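Local coordinates for Lin1909 protein (Listeria innocua, PDB 3FIJ) that binds manganese and may act as a gamma-glutamyl-gamma-aminobutyrate hydrolase of the class I glutamine amidotransferase kind, at residues A[143-148]-A[175-180]; A[138-143]-A[197-202]; A[84-89]-A[129-134]. One frame throughout, in Å; residues are numbered along the deposited sequence.

Overall arrangement
From the N terminus, contact 3 comes first: residues 84-89, in the loop before helix 91-106, meet residues 129-134, closing a loop of 39 residues that holds helix 91-106, strand 111-114 and helix 116-124. Only then does contact 2 open, at 138-143, to close at 197-202 at the start of strand 200-205. Contact 1, 143-148 with 175-180, falls wholly within that longer excursion. Contacts 1 and 2 share His143, the manganese and a water, so together they tie two loops to the main sheet. Contact 3 stands in series with both, its 129-134 segment joined to them through Gln131 with Gln180 and Ile133 against Ala140 and His143.

Contact 1 (A[143-148]-A[175-180]); sequences HLQRVD and NSLHHQ. With MN (manganese (II) ion), chain I.
His143 and His178 turn toward one manganese through different first torsions: CG of His143 lies anti to its carbonyl carbon (chi1 -78°), while CG of His178 is set between backbone N and carbonyl carbon (chi1 60°). The imidazoles run side by side, their planes 47° apart, and CB of His143 makes a CH-pi contact over one face of the His178 ring. The manganese takes His143 ND1 at 2.2 Å and His178 NE2 at 2.3 Å. Ser176 OG joins them at 2.2 Å from the metal, with His154, Glu201 and a water completing six ligands; the far nitrogen of His143 goes to Asp197.

The same Ser176 OG donates to His143 O at 2.6 Å, and His178 N reaches that carbonyl oxygen from the other face of its plane at 3.0 Å. Farther along, Gln145 N donates to Ser176 O at 3.0 Å. The Gln145 chain runs out extended past CG, and its OE1 comes up against CA and CB of Asn175. This OE1 accepts from Ser153 OG and from Ser176 N, the latter in a bent bond modelled too short to be trusted. Beside the single bridge of Leu144 with Leu177, their CD1 atoms touch at 4.0 Å.

Ser176 OG thus gives its proton to a carbonyl while its oxygen faces the metal. Manganese would probably polarise this hydroxyl and strengthen it as a donor, and the ion and His143 O together probably hold it in one orientation.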
loop_
_atom_site.group_PDB
_atom_site.type_symbol
_atom_site.label_atom_id
_atom_site.label_comp_id
_atom_site.label_asym_id
_atom_site.label_seq_id
_atom_site.Cartn_x
_atom_site.Cartn_y
_atom_site.Cartn_z
ATOM N N HIS A 143 10.177 1.697 26.218
ATOM C CA HIS A 143 8.869 1.305 26.725
ATOM C C HIS A 143 7.881 1.019 25.603
ATOM O O HIS A 143 6.739 0.632 25.850
ATOM C CB HIS A 143 8.350 2.354 27.709
ATOM C CG HIS A 143 8.978 2.241 29.066
ATOM N ND1 HIS A 143 8.479 1.413 30.050
ATOM C CD2 HIS A 143 10.123 2.770 29.563
ATOM C CE1 HIS A 143 9.288 1.435 31.095
ATOM N NE2 HIS A 143 10.293 2.250 30.823
ATOM N N LEU A 144 8.330 1.226 24.369
ATOM C CA LEU A 144 7.525 0.896 23.197
ATOM C C LEU A 144 8.370 -0.200 22.565
ATOM O O LEU A 144 9.155 0.051 21.657
ATOM C CB LEU A 144 7.391 2.082 22.237
ATOM C CG LEU A 144 6.529 1.758 21.008
ATOM C CD1 LEU A 144 5.186 1.179 21.453
ATOM C CD2 LEU A 144 6.319 3.019 20.170
ATOM N N GLN A 145 8.222 -1.413 23.089
ATOM C CA GLN A 145 9.000 -2.557 22.640
ATOM C C GLN A 145 8.747 -2.951 21.194
ATOM O O GLN A 145 7.638 -2.819 20.686
ATOM C CB GLN A 145 8.730 -3.757 23.554
ATOM C CG GLN A 145 7.367 -4.394 23.376
ATOM C CD GLN A 145 7.118 -5.535 24.357
ATOM O OE1 GLN A 145 7.191 -5.354 25.571
ATOM N NE2 GLN A 145 6.816 -6.715 23.827
ATOM N N ARG A 146 9.793 -3.432 20.537
ATOM C CA ARG A 146 9.699 -3.870 19.154
ATOM C C ARG A 146 9.582 -5.387 19.167
ATOM O O ARG A 146 9.129 -5.989 18.194
ATOM C CB ARG A 146 10.928 -3.417 18.357
ATOM C CG ARG A 146 11.015 -1.906 18.174
ATOM C CD ARG A 146 9.668 -1.356 17.722
ATOM N NE ARG A 146 9.633 0.106 17.633
ATOM C CZ ARG A 146 8.511 0.824 17.536
ATOM N NH1 ARG A 146 7.326 0.215 17.518
ATOM N NH2 ARG A 146 8.571 2.152 17.456
ATOM N N VAL A 147 10.005 -5.995 20.274
ATOM C CA VAL A 147 9.899 -7.438 20.458
ATOM C C VAL A 147 8.413 -7.629 20.284
ATOM O O VAL A 147 7.648 -6.712 20.591
ATOM C CB VAL A 147 10.229 -7.845 21.892
ATOM C CG1 VAL A 147 10.508 -9.337 21.968
ATOM C CG2 VAL A 147 11.377 -7.025 22.399
ATOM N N ASP A 148 7.973 -8.792 19.821
ATOM C CA ASP A 148 6.543 -8.933 19.642
ATOM C C ASP A 148 5.783 -8.831 20.970
ATOM O O ASP A 148 6.181 -9.380 22.001
ATOM C CB ASP A 148 6.207 -10.217 18.879
ATOM C CG ASP A 148 6.301 -11.439 19.724
ATOM O OD1 ASP A 148 7.409 -11.718 20.234
ATOM O OD2 ASP A 148 5.257 -12.113 19.870
ATOM N N ASN A 175 5.873 -6.947 29.351
ATOM C CA ASN A 175 5.896 -6.217 28.078
ATOM C C ASN A 175 5.668 -4.712 28.242
ATOM O O ASN A 175 5.406 -4.240 29.348
ATOM C CB ASN A 175 4.903 -6.814 27.068
ATOM C CG ASN A 175 3.465 -6.825 27.564
ATOM O OD1 ASN A 175 3.157 -6.390 28.675
ATOM N ND2 ASN A 175 2.572 -7.332 26.724
ATOM N N SER A 176 5.785 -3.962 27.146
ATOM C CA SER A 176 5.634 -2.513 27.218
ATOM C C SER A 176 5.230 -1.910 25.867
ATOM O O SER A 176 5.914 -2.098 24.862
ATOM C CB SER A 176 6.955 -1.903 27.711
ATOM O OG SER A 176 6.807 -0.560 28.123
ATOM N N LEU A 177 4.108 -1.192 25.858
ATOM C CA LEU A 177 3.587 -0.557 24.647
ATOM C C LEU A 177 3.079 0.844 24.974
ATOM O O LEU A 177 1.927 1.172 24.687
ATOM C CB LEU A 177 2.426 -1.370 24.063
ATOM C CG LEU A 177 2.714 -2.704 23.379
ATOM C CD1 LEU A 177 3.797 -2.509 22.325
ATOM C CD2 LEU A 177 3.166 -3.726 24.392
ATOM N N HIS A 178 3.930 1.675 25.559
ATOM C CA HIS A 178 3.508 3.017 25.918
ATOM C C HIS A 178 4.612 4.054 25.768
ATOM O O HIS A 178 5.801 3.720 25.756
ATOM C CB HIS A 178 2.960 3.017 27.351
ATOM C CG HIS A 178 3.951 2.573 28.389
ATOM N ND1 HIS A 178 4.743 3.457 29.090
ATOM C CD2 HIS A 178 4.286 1.336 28.825
ATOM C CE1 HIS A 178 5.524 2.782 29.918
ATOM N NE2 HIS A 178 5.268 1.494 29.779
ATOM N N HIS A 179 4.207 5.312 25.611
ATOM C CA HIS A 179 5.167 6.393 25.483
ATOM C C HIS A 179 4.886 7.468 26.534
ATOM O O HIS A 179 5.555 8.503 26.566
ATOM C CB HIS A 179 5.164 6.986 24.062
ATOM C CG HIS A 179 4.115 8.029 23.835
ATOM N ND1 HIS A 179 2.774 7.735 23.748
ATOM C CD2 HIS A 179 4.216 9.375 23.701
ATOM C CE1 HIS A 179 2.089 8.852 23.572
ATOM N NE2 HIS A 179 2.941 9.860 23.542
ATOM N N GLN A 180 3.905 7.216 27.401
ATOM C CA GLN A 180 3.585 8.161 28.473
ATOM C C GLN A 180 3.778 7.458 29.815
ATOM O O GLN A 180 3.744 6.225 29.883
ATOM C CB GLN A 180 2.144 8.667 28.360
ATOM C CG GLN A 180 1.820 9.407 27.072
ATOM C CD GLN A 180 0.678 10.392 27.249
ATOM O OE1 GLN A 180 -0.313 10.092 27.911
ATOM N NE2 GLN A 180 0.808 11.571 26.651
HETATM MN MN MN I . 6.929 -0.069 30.295
HETATM O O HOH W 1 5.260 -1.597 30.385
#

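Contact 2 (A[138-143]-A[197-202]); sequences TKALQH and DGMIEA. With MN (manganese (II) ion), chain I.
Two carboxylates meet the edge of the His143 ring, Asp197 at its NE2 corner and Glu201 near CE1. The Asp197 plane is only 10° from that of the ring. CB of Met199, a selenomethionine, lies near NE2 of the ring, and Phe181 meets the ring edge-to-face.

His143 NE2 donates to Asp197 OD2 at 3.1 Å, and the acceptor lies almost exactly in the ring plane and offers its syn lone pair. The same oxygen is met on its anti side, somewhat out of the carboxylate plane, by Leu141 N at 2.8 Å in a nearly straight bond (166°). Ala140 CB lies against OD2 as well, 3.5 Å away. The carboxylate is further held from its own side of the contact: OD1 takes Met199 N from above its plane, an Asx turn, and accepts from Thr195 OG1.

Glu201 bends at chi2 (-70°) to bring OE2 to the manganese at 2.4 Å, which places this oxygen 3.2 Å from His143 CE1. Glu201 OE1 accepts from a water at 2.7 Å, and that water is itself a metal ligand, bridging carboxylate and ion. Next to the site, Gln142 NE2 crosses the subunit boundary to Gln84 O and Ile86 O of a neighbouring subunit.

Asp197 is therefore a second-shell residue. By accepting the hydrogen bond from NE2 it holds the imidazole, together with the metal at ND1, in one rotation, and its negative charge probably makes ND1 a stronger ligand.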
loop_
_atom_site.group_PDB
_atom_site.type_symbol
_atom_site.label_atom_id
_atom_site.label_comp_id
_atom_site.label_asym_id
_atom_site.label_seq_id
_atom_site.Cartn_x
_atom_site.Cartn_y
_atom_site.Cartn_z
ATOM N N THR A 138 15.507 11.888 33.298
ATOM C CA THR A 138 16.591 10.936 33.094
ATOM C C THR A 138 16.281 9.955 31.965
ATOM O O THR A 138 15.125 9.588 31.754
ATOM C CB THR A 138 16.859 10.163 34.382
ATOM O OG1 THR A 138 17.969 9.275 34.189
ATOM C CG2 THR A 138 15.614 9.370 34.779
ATOM N N LYS A 139 17.315 9.535 31.239
ATOM C CA LYS A 139 17.148 8.606 30.122
ATOM C C LYS A 139 16.366 7.370 30.567
ATOM O O LYS A 139 16.764 6.658 31.493
ATOM C CB LYS A 139 18.513 8.176 29.571
ATOM C CG LYS A 139 18.498 7.627 28.137
ATOM C CD LYS A 139 18.053 8.696 27.136
ATOM C CE LYS A 139 18.577 8.426 25.723
ATOM N NZ LYS A 139 18.133 7.125 25.147
ATOM N N ALA A 140 15.241 7.127 29.911
ATOM C CA ALA A 140 14.426 5.981 30.253
ATOM C C ALA A 140 14.737 4.820 29.326
ATOM O O ALA A 140 15.309 5.004 28.249
ATOM C CB ALA A 140 12.955 6.343 30.162
ATOM N N LEU A 141 14.378 3.621 29.768
ATOM C CA LEU A 141 14.572 2.426 28.965
ATOM C C LEU A 141 13.514 2.441 27.870
ATOM O O LEU A 141 12.662 3.318 27.843
ATOM C CB LEU A 141 14.387 1.180 29.826
ATOM C CG LEU A 141 15.450 0.981 30.902
ATOM C CD1 LEU A 141 15.030 -0.155 31.820
ATOM C CD2 LEU A 141 16.800 0.701 30.229
ATOM N N GLN A 142 13.563 1.474 26.963
ATOM C CA GLN A 142 12.564 1.430 25.908
ATOM C C GLN A 142 11.248 0.964 26.500
ATOM O O GLN A 142 11.203 -0.050 27.207
ATOM C CB GLN A 142 12.961 0.458 24.799
ATOM C CG GLN A 142 12.036 0.562 23.591
ATOM C CD GLN A 142 12.438 -0.346 22.456
ATOM O OE1 GLN A 142 12.184 -1.555 22.490
ATOM N NE2 GLN A 142 13.077 0.224 21.445
ATOM N N HIS A 143 10.177 1.697 26.218
ATOM C CA HIS A 143 8.869 1.305 26.725
ATOM C C HIS A 143 7.881 1.019 25.603
ATOM O O HIS A 143 6.739 0.632 25.850
ATOM C CB HIS A 143 8.350 2.354 27.709
ATOM C CG HIS A 143 8.978 2.241 29.066
ATOM N ND1 HIS A 143 8.479 1.413 30.050
ATOM C CD2 HIS A 143 10.123 2.770 29.563
ATOM C CE1 HIS A 143 9.288 1.435 31.095
ATOM N NE2 HIS A 143 10.293 2.250 30.823
ATOM N N ASP A 197 14.828 1.879 35.343
ATOM C CA ASP A 197 14.980 3.307 35.109
ATOM C C ASP A 197 14.105 4.123 36.058
ATOM O O ASP A 197 14.021 5.345 35.945
ATOM C CB ASP A 197 14.647 3.644 33.653
ATOM C CG ASP A 197 13.251 3.195 33.249
ATOM O OD1 ASP A 197 12.559 2.569 34.081
ATOM O OD2 ASP A 197 12.849 3.469 32.095
ATOM N N GLY A 198 13.459 3.438 36.994
ATOM C CA GLY A 198 12.604 4.112 37.957
ATOM C C GLY A 198 11.167 4.408 37.535
ATOM O O GLY A 198 10.361 4.835 38.365
HETATM N N MSE A 199 10.824 4.195 36.268
HETATM C CA MSE A 199 9.460 4.472 35.830
HETATM C C MSE A 199 8.424 3.561 36.510
HETATM O O MSE A 199 8.697 2.406 36.830
HETATM C CB MSE A 199 9.374 4.368 34.306
HETATM C CG MSE A 199 10.213 5.407 33.579
HETATM SE SE MSE A 199 9.642 7.266 33.929
HETATM C CE MSE A 199 10.894 7.703 35.330
ATOM N N ILE A 200 7.233 4.102 36.734
ATOM C CA ILE A 200 6.152 3.384 37.402
ATOM C C ILE A 200 5.437 2.372 36.515
ATOM O O ILE A 200 4.847 2.732 35.492
ATOM C CB ILE A 200 5.125 4.391 37.958
ATOM C CG1 ILE A 200 5.783 5.214 39.064
ATOM C CG2 ILE A 200 3.895 3.659 38.477
ATOM C CD1 ILE A 200 5.054 6.498 39.397
ATOM N N GLU A 201 5.475 1.109 36.930
ATOM C CA GLU A 201 4.860 0.013 36.178
ATOM C C GLU A 201 3.610 -0.576 36.823
ATOM O O GLU A 201 2.784 -1.190 36.140
ATOM C CB GLU A 201 5.889 -1.100 35.951
ATOM C CG GLU A 201 6.963 -0.788 34.906
ATOM C CD GLU A 201 6.431 -0.753 33.471
ATOM O OE1 GLU A 201 5.620 -1.631 33.096
ATOM O OE2 GLU A 201 6.835 0.146 32.702
ATOM N N ALA A 202 3.467 -0.392 38.132
ATOM C CA ALA A 202 2.307 -0.914 38.845
ATOM C C ALA A 202 1.915 -0.033 40.031
ATOM O O ALA A 202 2.761 0.423 40.808
ATOM C CB ALA A 202 2.583 -2.346 39.320
HETATM MN MN MN I . 6.929 -0.069 30.295
HETATM O O HOH W 1 5.260 -1.597 30.385
#

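Contact 3 (A[84-89]-A[129-134]); sequences QEIGAY and LYQDIS
The side chains of Glu85 and Asp132 cross at about a right angle, touching through their carbons: CG of Glu85 rests 3.6 Å from CB of Asp132. Glu85 bends at chi2 (-74°), which carries its carboxylate away, and its OE1 has a weak bond to Gln135. The two acid groups stay apart, with Glu85 OE2 and Asp132 OD2 separated by 5.4 Å; the charged atoms do not touch, though two like charges this near are probably mildly unfavourable.

Ile86 and Gln131 form the second pair, lying askew to one another. The Gln131 chain is extended beyond CG and presents its amide oxygen to the isoleucine: OE1 is 3.4 Å from Ile86 CB and 3.5 Å from Ile86 CD1. In Ile86, CG1 anti to the backbone N (chi1 -166°) and an extended chain set CD1 beside that oxygen. The amide is buried, but its polar atoms are satisfied outside the two segments. OE1 accepts from Ser83 N, and NE2 donates to Glu80 OE1 and Glu81 O. Gln131 thus ties itself to the chain just before residue 84, while no hydrogen bond joins the two segments directly.

Ser134 OG lies alongside, 3.8 Å from Glu85 CG. Its hydroxyl donates to Asp132 OD2 at 2.8 Å on the anti lone pair, and Ser134 N reaches the same oxygen from above the carboxylate plane at 3.1 Å. Beyond the chain, Ile86 O accepts from Arg146 of a neighbouring subunit, so the loop before helix 91-106 also faces the assembly.

The bond from Ser134 N to Asp132 makes an Asx turn, here leading into the 3-10 segment that begins at Ile133; Gln131 alone separates the turn from strand 129-130, which pairs with strand 181-182.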
loop_
_atom_site.group_PDB
_atom_site.type_symbol
_atom_site.label_atom_id
_atom_site.label_comp_id
_atom_site.label_asym_id
_atom_site.label_seq_id
_atom_site.Cartn_x
_atom_site.Cartn_y
_atom_site.Cartn_z
ATOM N N GLN A 84 4.156 19.191 21.910
ATOM C CA GLN A 84 4.345 18.777 20.525
ATOM C C GLN A 84 4.469 17.259 20.393
ATOM O O GLN A 84 4.064 16.695 19.382
ATOM C CB GLN A 84 5.590 19.447 19.923
ATOM C CG GLN A 84 5.470 20.969 19.822
ATOM C CD GLN A 84 6.642 21.627 19.110
ATOM O OE1 GLN A 84 7.150 22.658 19.558
ATOM N NE2 GLN A 84 7.067 21.044 17.995
ATOM N N GLU A 85 5.006 16.589 21.412
ATOM C CA GLU A 85 5.161 15.144 21.312
ATOM C C GLU A 85 4.065 14.286 21.956
ATOM O O GLU A 85 4.249 13.084 22.165
ATOM C CB GLU A 85 6.553 14.712 21.807
ATOM C CG GLU A 85 7.044 15.425 23.037
ATOM C CD GLU A 85 7.478 16.854 22.769
ATOM O OE1 GLU A 85 7.190 17.709 23.625
ATOM O OE2 GLU A 85 8.110 17.122 21.723
ATOM N N ILE A 86 2.922 14.894 22.257
ATOM C CA ILE A 86 1.815 14.137 22.821
ATOM C C ILE A 86 1.181 13.420 21.623
ATOM O O ILE A 86 1.333 13.862 20.479
ATOM C CB ILE A 86 0.757 15.054 23.489
ATOM C CG1 ILE A 86 -0.189 14.209 24.361
ATOM C CG2 ILE A 86 -0.057 15.791 22.419
ATOM C CD1 ILE A 86 -1.172 15.028 25.209
ATOM N N GLY A 87 0.500 12.307 21.873
ATOM C CA GLY A 87 -0.129 11.584 20.783
ATOM C C GLY A 87 -1.586 11.985 20.653
ATOM O O GLY A 87 -1.990 13.064 21.100
ATOM N N ALA A 88 -2.383 11.118 20.038
ATOM C CA ALA A 88 -3.809 11.382 19.881
ATOM C C ALA A 88 -4.556 11.058 21.179
ATOM O O ALA A 88 -4.193 10.136 21.908
ATOM C CB ALA A 88 -4.376 10.543 18.731
ATOM N N TYR A 89 -5.597 11.829 21.462
ATOM C CA TYR A 89 -6.411 11.614 22.643
ATOM C C TYR A 89 -7.866 11.844 22.244
ATOM O O TYR A 89 -8.134 12.426 21.200
ATOM C CB TYR A 89 -5.966 12.542 23.783
ATOM C CG TYR A 89 -5.717 13.988 23.404
ATOM C CD1 TYR A 89 -6.743 14.933 23.459
ATOM C CD2 TYR A 89 -4.444 14.418 23.023
ATOM C CE1 TYR A 89 -6.507 16.275 23.146
ATOM C CE2 TYR A 89 -4.194 15.755 22.707
ATOM C CZ TYR A 89 -5.229 16.683 22.769
ATOM O OH TYR A 89 -4.986 18.008 22.444
ATOM N N LEU A 129 0.850 13.083 34.394
ATOM C CA LEU A 129 1.611 12.181 33.535
ATOM C C LEU A 129 2.685 12.908 32.736
ATOM O O LEU A 129 2.601 14.117 32.534
ATOM C CB LEU A 129 0.667 11.517 32.531
ATOM C CG LEU A 129 -0.658 10.924 33.007
ATOM C CD1 LEU A 129 -1.503 10.526 31.791
ATOM C CD2 LEU A 129 -0.389 9.736 33.910
ATOM N N TYR A 130 3.699 12.172 32.291
ATOM C CA TYR A 130 4.712 12.750 31.418
ATOM C C TYR A 130 4.050 12.533 30.059
ATOM O O TYR A 130 3.596 11.425 29.771
ATOM C CB TYR A 130 6.024 11.959 31.444
ATOM C CG TYR A 130 6.899 12.200 32.649
ATOM C CD1 TYR A 130 6.835 11.359 33.755
ATOM C CD2 TYR A 130 7.804 13.276 32.682
ATOM C CE1 TYR A 130 7.645 11.571 34.864
ATOM C CE2 TYR A 130 8.617 13.501 33.791
ATOM C CZ TYR A 130 8.530 12.643 34.876
ATOM O OH TYR A 130 9.324 12.846 35.973
ATOM N N GLN A 131 3.983 13.568 29.231
ATOM C CA GLN A 131 3.355 13.450 27.920
ATOM C C GLN A 131 4.123 12.591 26.912
ATOM O O GLN A 131 3.524 12.055 25.977
ATOM C CB GLN A 131 3.101 14.844 27.345
ATOM C CG GLN A 131 1.957 15.558 28.030
ATOM C CD GLN A 131 1.576 16.855 27.353
ATOM O OE1 GLN A 131 1.621 16.970 26.121
ATOM N NE2 GLN A 131 1.173 17.839 28.152
ATOM N N ASP A 132 5.439 12.458 27.100
ATOM C CA ASP A 132 6.270 11.644 26.208
ATOM C C ASP A 132 7.542 11.192 26.920
ATOM O O ASP A 132 8.012 11.857 27.853
ATOM C CB ASP A 132 6.641 12.424 24.939
ATOM C CG ASP A 132 7.465 11.596 23.956
ATOM O OD1 ASP A 132 7.006 10.505 23.552
ATOM O OD2 ASP A 132 8.572 12.034 23.574
ATOM N N ILE A 133 8.090 10.062 26.470
ATOM C CA ILE A 133 9.304 9.488 27.045
ATOM C C ILE A 133 10.437 10.502 26.955
ATOM O O ILE A 133 11.300 10.559 27.829
ATOM C CB ILE A 133 9.720 8.173 26.303
ATOM C CG1 ILE A 133 8.553 7.174 26.314
ATOM C CG2 ILE A 133 10.920 7.518 26.990
ATOM C CD1 ILE A 133 8.842 5.830 25.583
ATOM N N SER A 134 10.418 11.322 25.909
ATOM C CA SER A 134 11.459 12.331 25.719
ATOM C C SER A 134 11.474 13.410 26.812
ATOM O O SER A 134 12.443 14.176 26.925
ATOM C CB SER A 134 11.291 13.029 24.366
ATOM O OG SER A 134 10.335 14.072 24.453
#